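Local coordinates for kojibiose phosphorylase (PDB 6W0P), which belongs to glycoside hydrolase family 65, whose members combine an N-terminal beta-sandwich domain, a central helical catalytic domain of the (alpha/alpha)6-barrel type and a smaller C-terminal beta domain, at residues 8-11 with 16-19; 439-444 with 507-512; 536-541 with 545-550; 643-648 with 678-683. One frame throughout, in Å; residues are numbered along the deposited sequence.

Interaction 1 (8-11 with 16-19); sequences YLET and IVEN
L9 and E10 pack against I16, V17 and E18 across a short antiparallel beta hairpin at the rim of the large N-terminal sheet, where the short, weakly bonded strand 10-11 is at the edge of the sheet within this chain and strand 15-19 is the next one in. One direct backbone hydrogen bond joins the segments, E10 N to V17 O at 2.8 Å, with an N-H...O angle of 148°. The nitrogen lies almost on the line of the V17 carbonyl bond.

A water supplies a second link: it accepts from N19 N and donates to E10 OE1, linking the E10 carboxylate to the backbone of N19; its approach to the loop residue Y8, at Y8 O, is short and less certain. Beside it, the E10 chain bends at chi2 (-42°), and the E10 and N19 side chains cross at about a right angle, while their carboxylate and amide planes are only 24° apart. E10 CG comes to 3.6 Å from N19 ND2. This is van der Waals contact.

Apolar packing comes from the branches of L9. CD1 meets I16 CG2 at 3.6 Å, while CD2 touches E18 CB at 3.6 Å. L9 CG also sits over the centre of the Y8 ring. The polar ends of Y8 and E18 are engaged beyond the hairpin: Y8 OH bonds S29, and the E18 carboxylate forms a salt bridge with R115 of strand 109-118 and a hydrogen bond with H22. The extended E18 chain still brings OE2 to the edge of the Y8 ring, 3.8 Å from CE2.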
loop_
_atom_site.group_PDB
_atom_site.type_symbol
_atom_site.label_atom_id
_atom_site.label_comp_id
_atom_site.label_asym_id
_atom_site.label_seq_id
_atom_site.Cartn_x
_atom_site.Cartn_y
_atom_site.Cartn_z
ATOM N N TYR A 8 -18.359 -31.047 15.992
ATOM C CA TYR A 8 -17.592 -32.271 16.334
ATOM C C TYR A 8 -17.458 -32.425 17.851
ATOM O O TYR A 8 -16.971 -33.521 18.256
ATOM C CB TYR A 8 -16.213 -32.275 15.680
ATOM C CG TYR A 8 -15.165 -31.379 16.308
ATOM C CD1 TYR A 8 -15.165 -30.012 16.093
ATOM C CD2 TYR A 8 -14.142 -31.902 17.077
ATOM C CE1 TYR A 8 -14.182 -29.190 16.628
ATOM C CE2 TYR A 8 -13.154 -31.096 17.625
ATOM C CZ TYR A 8 -13.176 -29.731 17.404
ATOM O OH TYR A 8 -12.207 -28.919 17.937
ATOM N N LEU A 9 -17.891 -31.436 18.648
ATOM C CA LEU A 9 -17.737 -31.468 20.131
ATOM C C LEU A 9 -19.061 -31.857 20.788
ATOM O O LEU A 9 -20.119 -31.465 20.292
ATOM C CB LEU A 9 -17.205 -30.118 20.625
ATOM C CG LEU A 9 -15.781 -29.816 20.154
ATOM C CD1 LEU A 9 -15.356 -28.411 20.531
ATOM C CD2 LEU A 9 -14.792 -30.814 20.729
ATOM N N GLU A 10 -18.992 -32.638 21.856
ATOM C CA GLU A 10 -20.180 -33.012 22.661
ATOM C C GLU A 10 -20.794 -31.748 23.280
ATOM O O GLU A 10 -20.058 -30.777 23.609
ATOM C CB GLU A 10 -19.825 -34.020 23.750
ATOM C CG GLU A 10 -19.278 -35.332 23.215
ATOM C CD GLU A 10 -19.983 -35.900 21.991
ATOM O OE1 GLU A 10 -19.291 -36.272 21.029
ATOM O OE2 GLU A 10 -21.229 -35.948 21.993
ATOM N N THR A 11 -22.114 -31.787 23.417
ATOM C CA THR A 11 -22.968 -30.745 24.023
ATOM C C THR A 11 -23.228 -31.088 25.486
ATOM O O THR A 11 -23.997 -32.023 25.730
ATOM C CB THR A 11 -24.281 -30.627 23.257
ATOM O OG1 THR A 11 -23.913 -30.266 21.929
ATOM C CG2 THR A 11 -25.188 -29.575 23.848
ATOM N N ILE A 16 -16.746 -28.591 27.729
ATOM C CA ILE A 16 -16.511 -28.895 26.297
ATOM C C ILE A 16 -15.833 -30.260 26.304
ATOM O O ILE A 16 -14.828 -30.441 27.081
ATOM C CB ILE A 16 -15.663 -27.807 25.618
ATOM C CG1 ILE A 16 -16.126 -26.384 25.954
ATOM C CG2 ILE A 16 -15.627 -28.021 24.120
ATOM C CD1 ILE A 16 -17.597 -26.107 25.633
ATOM N N VAL A 17 -16.371 -31.202 25.547
ATOM C CA VAL A 17 -15.830 -32.584 25.474
ATOM C C VAL A 17 -15.566 -32.931 24.011
ATOM O O VAL A 17 -16.495 -32.751 23.180
ATOM C CB VAL A 17 -16.778 -33.591 26.149
ATOM C CG1 VAL A 17 -16.239 -35.022 26.048
ATOM C CG2 VAL A 17 -16.982 -33.219 27.600
ATOM N N GLU A 18 -14.357 -33.416 23.718
ATOM C CA GLU A 18 -14.034 -34.078 22.423
ATOM C C GLU A 18 -13.998 -35.590 22.668
ATOM O O GLU A 18 -13.195 -36.015 23.477
ATOM C CB GLU A 18 -12.716 -33.572 21.827
ATOM C CG GLU A 18 -12.463 -34.078 20.410
ATOM C CD GLU A 18 -11.079 -33.797 19.836
ATOM O OE1 GLU A 18 -10.182 -33.316 20.594
ATOM O OE2 GLU A 18 -10.913 -34.018 18.614
ATOM N N ASN A 19 -14.912 -36.329 22.055
ATOM C CA ASN A 19 -15.005 -37.812 22.120
ATOM C C ASN A 19 -14.235 -38.360 20.916
ATOM O O ASN A 19 -14.691 -38.131 19.787
ATOM C CB ASN A 19 -16.460 -38.304 22.074
ATOM C CG ASN A 19 -17.147 -38.397 23.421
ATOM O OD1 ASN A 19 -16.567 -38.057 24.453
ATOM N ND2 ASN A 19 -18.395 -38.847 23.427
HETATM O O HOH W 1 -16.793 -35.096 20.224
#

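Interaction 2 (439-444 with 507-512); sequences FMQNYG and KTYKTD
Q441 leaves its helix with CG opposite the backbone N (chi1 -175°) and then folds at chi2 (58°), a bend that turns its amide onto the backbone of K510. Two hydrogen bonds result. K510 N donates to Q441 OE1 at 2.9 Å, and Q441 NE2 donates to K510 O at 3.0 Å, the latter nearly straight at 166° and close to the plane of the amide. Gripped at both ends by one residue's backbone, the Q441 amide has its rotation fixed, with the oxygen identified by the N-H it receives. A water also donates to Q441 OE1, at 2.9 Å.

The contact joins helix 437-458 of the helical catalytic domain to the linker between helices 487-504 and 513-518, and the Q441 amide bonds directly to the backbone of this irregular loop. The helix itself widens here into a pi-type turn, where F439 O accepts from both Y443 N and G444 N.

The M440 and Y509 side chains cross at about a right angle. M440 CG lies over one face of the Y509 ring, 4.0 Å from the ring centroid in a CH-pi contact, while M440 CB is 3.6 Å from Y509 CE1. Q441 OE1 lies in plane at the edge of the same ring, and the H437 ring stacks on the Y509 ring.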
loop_
_atom_site.group_PDB
_atom_site.type_symbol
_atom_site.label_atom_id
_atom_site.label_comp_id
_atom_site.label_asym_id
_atom_site.label_seq_id
_atom_site.Cartn_x
_atom_site.Cartn_y
_atom_site.Cartn_z
ATOM N N PHE A 439 -10.919 8.292 39.637
ATOM C CA PHE A 439 -10.454 7.893 38.291
ATOM C C PHE A 439 -10.451 9.131 37.380
ATOM O O PHE A 439 -9.431 9.351 36.704
ATOM C CB PHE A 439 -11.315 6.796 37.665
ATOM C CG PHE A 439 -11.002 6.657 36.203
ATOM C CD1 PHE A 439 -9.811 6.078 35.797
ATOM C CD2 PHE A 439 -11.823 7.233 35.248
ATOM C CE1 PHE A 439 -9.477 6.022 34.455
ATOM C CE2 PHE A 439 -11.487 7.163 33.905
ATOM C CZ PHE A 439 -10.313 6.566 33.510
ATOM N N MET A 440 -11.541 9.906 37.345
ATOM C CA MET A 440 -11.658 11.053 36.408
ATOM C C MET A 440 -10.589 12.101 36.779
ATOM O O MET A 440 -9.795 12.473 35.892
ATOM C CB MET A 440 -13.068 11.654 36.421
ATOM C CG MET A 440 -13.270 12.828 35.472
ATOM S SD MET A 440 -13.020 12.438 33.707
ATOM C CE MET A 440 -14.519 11.526 33.342
ATOM N N GLN A 441 -10.504 12.502 38.049
ATOM C CA GLN A 441 -9.518 13.515 38.524
ATOM C C GLN A 441 -8.094 13.045 38.200
ATOM O O GLN A 441 -7.356 13.796 37.572
ATOM C CB GLN A 441 -9.674 13.758 40.028
ATOM C CG GLN A 441 -8.776 14.865 40.585
ATOM C CD GLN A 441 -8.993 16.207 39.919
ATOM O OE1 GLN A 441 -10.032 16.855 40.077
ATOM N NE2 GLN A 441 -8.001 16.635 39.157
ATOM N N ASN A 442 -7.718 11.838 38.612
ATOM C CA ASN A 442 -6.302 11.381 38.571
ATOM C C ASN A 442 -5.888 10.996 37.134
ATOM O O ASN A 442 -4.684 11.094 36.852
ATOM C CB ASN A 442 -6.055 10.249 39.573
ATOM C CG ASN A 442 -6.290 10.658 41.009
ATOM O OD1 ASN A 442 -6.447 11.839 41.294
ATOM N ND2 ASN A 442 -6.282 9.701 41.921
ATOM N N TYR A 443 -6.832 10.611 36.257
ATOM C CA TYR A 443 -6.539 9.991 34.931
ATOM C C TYR A 443 -7.460 10.506 33.815
ATOM O O TYR A 443 -6.959 10.932 32.772
ATOM C CB TYR A 443 -6.626 8.472 35.050
ATOM C CG TYR A 443 -5.707 7.905 36.095
ATOM C CD1 TYR A 443 -4.335 7.992 35.941
ATOM C CD2 TYR A 443 -6.200 7.338 37.261
ATOM C CE1 TYR A 443 -3.466 7.507 36.904
ATOM C CE2 TYR A 443 -5.344 6.836 38.228
ATOM C CZ TYR A 443 -3.974 6.921 38.048
ATOM O OH TYR A 443 -3.112 6.425 38.982
ATOM N N GLY A 444 -8.773 10.438 34.025
ATOM C CA GLY A 444 -9.802 10.625 32.982
ATOM C C GLY A 444 -9.663 11.938 32.246
ATOM O O GLY A 444 -9.572 11.923 31.019
ATOM N N LYS A 507 -17.105 21.976 38.990
ATOM C CA LYS A 507 -16.162 22.636 39.921
ATOM C C LYS A 507 -15.780 21.669 41.046
ATOM O O LYS A 507 -14.909 22.059 41.835
ATOM C CB LYS A 507 -16.742 23.969 40.408
ATOM C CG LYS A 507 -16.602 25.116 39.405
ATOM C CD LYS A 507 -17.814 25.318 38.488
ATOM C CE LYS A 507 -17.462 25.947 37.146
ATOM N NZ LYS A 507 -18.582 25.894 36.165
ATOM N N THR A 508 -16.331 20.446 41.089
ATOM C CA THR A 508 -15.857 19.377 42.014
ATOM C C THR A 508 -14.563 18.755 41.468
ATOM O O THR A 508 -13.907 18.040 42.232
ATOM C CB THR A 508 -16.933 18.323 42.327
ATOM O OG1 THR A 508 -17.170 17.534 41.159
ATOM C CG2 THR A 508 -18.236 18.922 42.819
ATOM N N TYR A 509 -14.202 19.026 40.209
ATOM C CA TYR A 509 -12.904 18.614 39.603
ATOM C C TYR A 509 -11.999 19.844 39.511
ATOM O O TYR A 509 -12.490 20.917 39.158
ATOM C CB TYR A 509 -13.081 17.981 38.216
ATOM C CG TYR A 509 -13.837 16.671 38.204
ATOM C CD1 TYR A 509 -13.267 15.500 38.675
ATOM C CD2 TYR A 509 -15.126 16.593 37.700
ATOM C CE1 TYR A 509 -13.965 14.300 38.661
ATOM C CE2 TYR A 509 -15.835 15.399 37.676
ATOM C CZ TYR A 509 -15.257 14.251 38.166
ATOM O OH TYR A 509 -15.972 13.089 38.168
ATOM N N LYS A 510 -10.712 19.668 39.811
ATOM C CA LYS A 510 -9.674 20.717 39.658
ATOM C C LYS A 510 -8.975 20.481 38.319
ATOM O O LYS A 510 -8.256 19.474 38.189
ATOM C CB LYS A 510 -8.720 20.722 40.859
ATOM C CG LYS A 510 -9.399 20.850 42.225
ATOM C CD LYS A 510 -10.281 22.099 42.406
ATOM C CE LYS A 510 -11.060 22.116 43.709
ATOM N NZ LYS A 510 -12.103 21.058 43.744
ATOM N N THR A 511 -9.232 21.380 37.372
ATOM C CA THR A 511 -8.836 21.296 35.949
ATOM C C THR A 511 -7.837 22.418 35.648
ATOM O O THR A 511 -8.051 23.113 34.640
ATOM C CB THR A 511 -10.087 21.394 35.065
ATOM O OG1 THR A 511 -10.621 22.714 35.199
ATOM C CG2 THR A 511 -11.150 20.375 35.427
ATOM N N ASP A 512 -6.803 22.590 36.486
ATOM C CA ASP A 512 -5.807 23.692 36.380
ATOM C C ASP A 512 -4.443 23.110 36.004
ATOM O O ASP A 512 -3.951 23.413 34.916
ATOM C CB ASP A 512 -5.716 24.478 37.693
ATOM C CG ASP A 512 -6.610 25.708 37.760
ATOM O OD1 ASP A 512 -7.066 26.033 38.875
ATOM O OD2 ASP A 512 -6.836 26.337 36.707
HETATM O O HOH W 2 -11.269 16.077 42.625
#

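Interaction 3 (536-541 with 545-550); sequences VILYDK and LFEQND
Y539 and F546 face each other in a single backbone bridge, their CA atoms 4.5 Å apart, with a hydrogen bond on either side: E547 N to L538 O at 2.8 Å and D540 N to L545 O at 3.0 Å. The second is the straighter, at 169°. L538 O also receives a CA-H...O contact from F546, so this carbonyl is approached by two neighbouring groups of the other segment.

The Y539 side chain has CG opposite the backbone N (chi1 176°), which carries its ring across that of F546. Y539 CD1 rests over the centre of one F546 face, and is 3.7 Å from F546 CE1; the planes are inclined at 41°, an oblique pairing. I537 CG2 reaches the edge of the F546 ring instead, 3.9 Å from CE1.

These segments form a tight reversal in the long connection between helices 522-534 and 590-596 of the helical catalytic domain, with only three residues between them. L538 is the centre of an inverse gamma turn. Its CB is directed toward the returning segment and lies 3.8 Å from E547 CB, with L538 CD1 3.5 Å from D550 N. Outside the pair, F593 meets the F546 ring edge-to-face, Q605 bonds Y539 OH, and the E547 carboxylate takes the backbone N-H of F553. N549 ND2 donates to D550 O from well above the carbonyl plane.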
loop_
_atom_site.group_PDB
_atom_site.type_symbol
_atom_site.label_atom_id
_atom_site.label_comp_id
_atom_site.label_asym_id
_atom_site.label_seq_id
_atom_site.Cartn_x
_atom_site.Cartn_y
_atom_site.Cartn_z
ATOM N N VAL A 536 -19.907 19.219 11.038
ATOM C CA VAL A 536 -20.811 18.727 9.974
ATOM C C VAL A 536 -21.429 17.427 10.488
ATOM O O VAL A 536 -20.662 16.547 10.935
ATOM C CB VAL A 536 -20.071 18.502 8.649
ATOM C CG1 VAL A 536 -21.004 17.890 7.620
ATOM C CG2 VAL A 536 -19.449 19.783 8.123
ATOM N N ILE A 537 -22.760 17.359 10.451
ATOM C CA ILE A 537 -23.589 16.171 10.800
ATOM C C ILE A 537 -24.663 16.047 9.714
ATOM O O ILE A 537 -25.651 16.797 9.781
ATOM C CB ILE A 537 -24.234 16.296 12.202
ATOM C CG1 ILE A 537 -23.218 16.525 13.316
ATOM C CG2 ILE A 537 -25.102 15.072 12.491
ATOM C CD1 ILE A 537 -22.305 15.335 13.545
ATOM N N LEU A 538 -24.490 15.099 8.786
ATOM C CA LEU A 538 -25.404 14.909 7.635
ATOM C C LEU A 538 -26.673 14.209 8.139
ATOM O O LEU A 538 -26.745 12.957 8.128
ATOM C CB LEU A 538 -24.674 14.128 6.541
ATOM C CG LEU A 538 -23.440 14.820 5.974
ATOM C CD1 LEU A 538 -22.682 13.887 5.053
ATOM C CD2 LEU A 538 -23.819 16.113 5.237
ATOM N N TYR A 539 -27.618 14.999 8.643
ATOM C CA TYR A 539 -28.870 14.497 9.248
ATOM C C TYR A 539 -30.031 15.220 8.578
ATOM O O TYR A 539 -30.002 16.466 8.508
ATOM C CB TYR A 539 -28.900 14.710 10.762
ATOM C CG TYR A 539 -30.204 14.281 11.377
ATOM C CD1 TYR A 539 -30.533 12.941 11.406
ATOM C CD2 TYR A 539 -31.141 15.190 11.850
ATOM C CE1 TYR A 539 -31.739 12.506 11.934
ATOM C CE2 TYR A 539 -32.348 14.771 12.404
ATOM C CZ TYR A 539 -32.647 13.420 12.441
ATOM O OH TYR A 539 -33.809 12.921 12.944
ATOM N N ASP A 540 -31.005 14.459 8.088
ATOM C CA ASP A 540 -32.206 15.023 7.429
ATOM C C ASP A 540 -33.394 14.930 8.406
ATOM O O ASP A 540 -33.755 13.821 8.798
ATOM C CB ASP A 540 -32.397 14.343 6.077
ATOM C CG ASP A 540 -33.574 14.916 5.326
ATOM O OD1 ASP A 540 -34.526 15.370 5.997
ATOM O OD2 ASP A 540 -33.542 14.870 4.087
ATOM N N LYS A 541 -33.980 16.058 8.815
ATOM C CA LYS A 541 -35.071 16.064 9.832
ATOM C C LYS A 541 -36.365 15.495 9.233
ATOM O O LYS A 541 -37.231 15.091 10.014
ATOM C CB LYS A 541 -35.302 17.464 10.412
ATOM C CG LYS A 541 -34.127 18.046 11.186
ATOM C CD LYS A 541 -34.326 19.485 11.674
ATOM C CE LYS A 541 -34.536 20.505 10.567
ATOM N NZ LYS A 541 -34.906 21.839 11.106
ATOM N N LEU A 545 -32.873 10.298 8.558
ATOM C CA LEU A 545 -31.646 9.522 8.182
ATOM C C LEU A 545 -30.385 10.332 8.497
ATOM O O LEU A 545 -30.391 11.554 8.290
ATOM C CB LEU A 545 -31.676 9.153 6.700
ATOM C CG LEU A 545 -32.760 8.159 6.279
ATOM C CD1 LEU A 545 -32.818 8.020 4.766
ATOM C CD2 LEU A 545 -32.535 6.795 6.907
ATOM N N PHE A 546 -29.345 9.676 9.007
ATOM C CA PHE A 546 -27.940 10.147 8.887
ATOM C C PHE A 546 -27.385 9.633 7.563
ATOM O O PHE A 546 -27.705 8.467 7.170
ATOM C CB PHE A 546 -27.077 9.673 10.049
ATOM C CG PHE A 546 -27.482 10.250 11.378
ATOM C CD1 PHE A 546 -26.982 11.472 11.813
ATOM C CD2 PHE A 546 -28.378 9.576 12.188
ATOM C CE1 PHE A 546 -27.381 11.995 13.038
ATOM C CE2 PHE A 546 -28.750 10.094 13.415
ATOM C CZ PHE A 546 -28.251 11.298 13.841
ATOM N N GLU A 547 -26.627 10.472 6.860
ATOM C CA GLU A 547 -25.901 10.021 5.644
ATOM C C GLU A 547 -24.523 9.583 6.127
ATOM O O GLU A 547 -23.927 10.349 6.846
ATOM C CB GLU A 547 -25.833 11.106 4.561
ATOM C CG GLU A 547 -25.265 10.571 3.243
ATOM C CD GLU A 547 -25.206 11.551 2.079
ATOM O OE1 GLU A 547 -25.245 12.776 2.326
ATOM O OE2 GLU A 547 -25.067 11.091 0.943
ATOM N N GLN A 548 -24.079 8.377 5.768
ATOM C CA GLN A 548 -22.876 7.739 6.353
ATOM C C GLN A 548 -21.659 8.621 6.097
ATOM O O GLN A 548 -20.802 8.724 6.995
ATOM C CB GLN A 548 -22.637 6.345 5.771
ATOM C CG GLN A 548 -21.568 5.602 6.527
ATOM C CD GLN A 548 -21.404 4.204 6.005
ATOM O OE1 GLN A 548 -22.312 3.379 6.121
ATOM N NE2 GLN A 548 -20.233 3.935 5.451
ATOM N N ASN A 549 -21.570 9.184 4.894
ATOM C CA ASN A 549 -20.514 10.167 4.540
ATOM C C ASN A 549 -21.034 11.036 3.387
ATOM O O ASN A 549 -22.075 10.671 2.784
ATOM C CB ASN A 549 -19.174 9.481 4.249
ATOM C CG ASN A 549 -19.223 8.543 3.062
ATOM O OD1 ASN A 549 -19.095 7.326 3.238
ATOM N ND2 ASN A 549 -19.363 9.096 1.862
ATOM N N ASP A 550 -20.349 12.142 3.108
ATOM C CA ASP A 550 -20.706 13.052 1.993
ATOM C C ASP A 550 -20.698 12.222 0.711
ATOM O O ASP A 550 -19.664 11.562 0.458
ATOM C CB ASP A 550 -19.729 14.228 1.880
ATOM C CG ASP A 550 -20.271 15.475 1.176
ATOM O OD1 ASP A 550 -21.514 15.659 1.114
ATOM O OD2 ASP A 550 -19.427 16.320 0.758
#

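Interaction 4 (643-648 with 678-683); sequences NFFGFA and YGFGGL
F645 and F680 form an offset edge-to-face aromatic pair that joins the C-terminal ends of helices 638-645 and 666-680, in the part of the helical catalytic domain that borders the C-terminal beta domain. The ring centroids are 5.5 Å apart and the planes are inclined at 65°, with the edge of F680 directed at the face of F645. At that edge F680 CE2 lies 3.7 Å from F645 CD1 and 3.8 Å from F645 CG, while F680 CZ is 3.9 Å from F645 CB. F645 CG falls in the plane of the F680 ring, which confirms that F680 presents its rim.

Both CB atoms point across the gap, yet the backbones stay well separated, the closest CA atoms being F645 and G679 at 8.9 Å; the two side chains span the distance. On F645, CG lies opposite the backbone N (chi1 -178°), which brings CG and CD1 to F680 CE2, and the two side chains cross at about a right angle.

Surrounding residues extend the cluster. The W700 ring meets the F645 ring, N697 touches both phenylalanines, and the backbone of F680 is hydrogen-bonded to T695. G646 and G682, both with positive phi, are the first residues to leave helical backbone angles after the two helices. G646 belongs to a type II' turn from F645 to A648, which folds the chain back beneath the aromatic side chain: A648 N bonds F645 O at 3.0 Å, and A648 CB lies 3.7 Å above the plane of the F645 ring, toward its rim.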
loop_
_atom_site.group_PDB
_atom_site.type_symbol
_atom_site.label_atom_id
_atom_site.label_comp_id
_atom_site.label_asym_id
_atom_site.label_seq_id
_atom_site.Cartn_x
_atom_site.Cartn_y
_atom_site.Cartn_z
ATOM N N ASN A 643 -32.972 -13.912 13.806
ATOM C CA ASN A 643 -32.095 -14.322 12.672
ATOM C C ASN A 643 -30.646 -13.852 12.915
ATOM O O ASN A 643 -29.719 -14.689 12.772
ATOM C CB ASN A 643 -32.637 -13.841 11.317
ATOM C CG ASN A 643 -33.830 -14.637 10.852
ATOM O OD1 ASN A 643 -34.103 -15.709 11.388
ATOM N ND2 ASN A 643 -34.563 -14.107 9.879
ATOM N N PHE A 644 -30.452 -12.578 13.283
ATOM C CA PHE A 644 -29.123 -11.963 13.543
ATOM C C PHE A 644 -28.456 -12.602 14.774
ATOM O O PHE A 644 -27.173 -12.744 14.780
ATOM C CB PHE A 644 -29.222 -10.438 13.678
ATOM C CG PHE A 644 -29.262 -9.706 12.356
ATOM C CD1 PHE A 644 -28.254 -9.909 11.407
ATOM C CD2 PHE A 644 -30.281 -8.808 12.058
ATOM C CE1 PHE A 644 -28.281 -9.266 10.178
ATOM C CE2 PHE A 644 -30.313 -8.157 10.826
ATOM C CZ PHE A 644 -29.299 -8.372 9.897
ATOM N N PHE A 645 -29.227 -12.974 15.796
ATOM C CA PHE A 645 -28.650 -13.738 16.922
ATOM C C PHE A 645 -28.059 -15.033 16.367
ATOM O O PHE A 645 -26.875 -15.222 16.582
ATOM C CB PHE A 645 -29.646 -14.051 18.033
ATOM C CG PHE A 645 -29.003 -14.792 19.177
ATOM C CD1 PHE A 645 -28.261 -14.114 20.134
ATOM C CD2 PHE A 645 -29.121 -16.168 19.288
ATOM C CE1 PHE A 645 -27.664 -14.789 21.183
ATOM C CE2 PHE A 645 -28.536 -16.844 20.347
ATOM C CZ PHE A 645 -27.803 -16.153 21.287
ATOM N N GLY A 646 -28.854 -15.847 15.656
ATOM C CA GLY A 646 -28.437 -17.102 14.992
ATOM C C GLY A 646 -27.463 -17.919 15.830
ATOM O O GLY A 646 -27.833 -18.332 16.931
ATOM N N PHE A 647 -26.231 -18.088 15.346
ATOM C CA PHE A 647 -25.199 -18.960 15.967
ATOM C C PHE A 647 -24.226 -18.135 16.832
ATOM O O PHE A 647 -23.061 -18.537 16.972
ATOM C CB PHE A 647 -24.464 -19.747 14.879
ATOM C CG PHE A 647 -23.977 -18.916 13.721
ATOM C CD1 PHE A 647 -22.754 -18.284 13.770
ATOM C CD2 PHE A 647 -24.768 -18.766 12.586
ATOM C CE1 PHE A 647 -22.308 -17.516 12.709
ATOM C CE2 PHE A 647 -24.325 -17.996 11.524
ATOM C CZ PHE A 647 -23.096 -17.367 11.591
ATOM N N ALA A 648 -24.687 -17.042 17.432
ATOM C CA ALA A 648 -23.853 -16.102 18.216
ATOM C C ALA A 648 -23.011 -16.841 19.274
ATOM O O ALA A 648 -21.885 -16.425 19.458
ATOM C CB ALA A 648 -24.729 -15.061 18.871
ATOM N N TYR A 678 -28.158 -6.574 26.114
ATOM C CA TYR A 678 -28.605 -5.345 25.410
ATOM C C TYR A 678 -29.742 -5.669 24.435
ATOM O O TYR A 678 -30.619 -4.821 24.240
ATOM C CB TYR A 678 -27.462 -4.658 24.669
ATOM C CG TYR A 678 -26.496 -3.935 25.568
ATOM C CD1 TYR A 678 -26.900 -2.858 26.339
ATOM C CD2 TYR A 678 -25.165 -4.309 25.639
ATOM C CE1 TYR A 678 -26.020 -2.181 27.175
ATOM C CE2 TYR A 678 -24.270 -3.637 26.461
ATOM C CZ TYR A 678 -24.704 -2.585 27.246
ATOM O OH TYR A 678 -23.803 -1.911 28.014
ATOM N N GLY A 679 -29.707 -6.860 23.839
ATOM C CA GLY A 679 -30.638 -7.280 22.780
ATOM C C GLY A 679 -31.938 -7.780 23.368
ATOM O O GLY A 679 -32.855 -6.962 23.558
ATOM N N PHE A 680 -32.026 -9.079 23.624
ATOM C CA PHE A 680 -33.255 -9.709 24.144
ATOM C C PHE A 680 -33.634 -9.033 25.459
ATOM O O PHE A 680 -34.811 -8.766 25.609
ATOM C CB PHE A 680 -33.097 -11.220 24.245
ATOM C CG PHE A 680 -32.911 -11.892 22.908
ATOM C CD1 PHE A 680 -33.894 -11.826 21.932
ATOM C CD2 PHE A 680 -31.751 -12.580 22.618
ATOM C CE1 PHE A 680 -33.713 -12.429 20.697
ATOM C CE2 PHE A 680 -31.577 -13.184 21.388
ATOM C CZ PHE A 680 -32.544 -13.098 20.428
ATOM N N GLY A 681 -32.682 -8.722 26.338
ATOM C CA GLY A 681 -32.963 -8.103 27.652
ATOM C C GLY A 681 -33.364 -6.638 27.541
ATOM O O GLY A 681 -34.051 -6.155 28.453
ATOM N N GLY A 682 -32.964 -5.945 26.473
ATOM C CA GLY A 682 -33.203 -4.499 26.282
ATOM C C GLY A 682 -32.555 -3.650 27.367
ATOM O O GLY A 682 -33.044 -2.563 27.639
ATOM N N LEU A 683 -31.447 -4.094 27.950
ATOM C CA LEU A 683 -30.747 -3.301 28.987
ATOM C C LEU A 683 -30.321 -1.933 28.422
ATOM O O LEU A 683 -29.801 -1.856 27.296
ATOM C CB LEU A 683 -29.542 -4.088 29.502
ATOM C CG LEU A 683 -28.609 -3.284 30.405
ATOM C CD1 LEU A 683 -29.271 -2.982 31.726
ATOM C CD2 LEU A 683 -27.305 -4.032 30.614
#

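Overall arrangement
From the N terminus the four contacts follow one another in series; none nests within or crosses another. Interaction 1 closes a hairpin with four residues between its segments at the outer edge of the N-terminal sheet. Interaction 2, in the helical catalytic domain, closes the longest loop, 62 residues, and its centre lies about 51 Å from that of interaction 1, on the opposite side of the chain's centre. Interaction 3 then closes a three-residue reversal, about 34 Å between centres from interaction 2. Interaction 4 spans 29 residues and joins two helix ends beside the C-terminal region. It is the nearest to interaction 1, with about 25 Å between centres, although no two contacts touch.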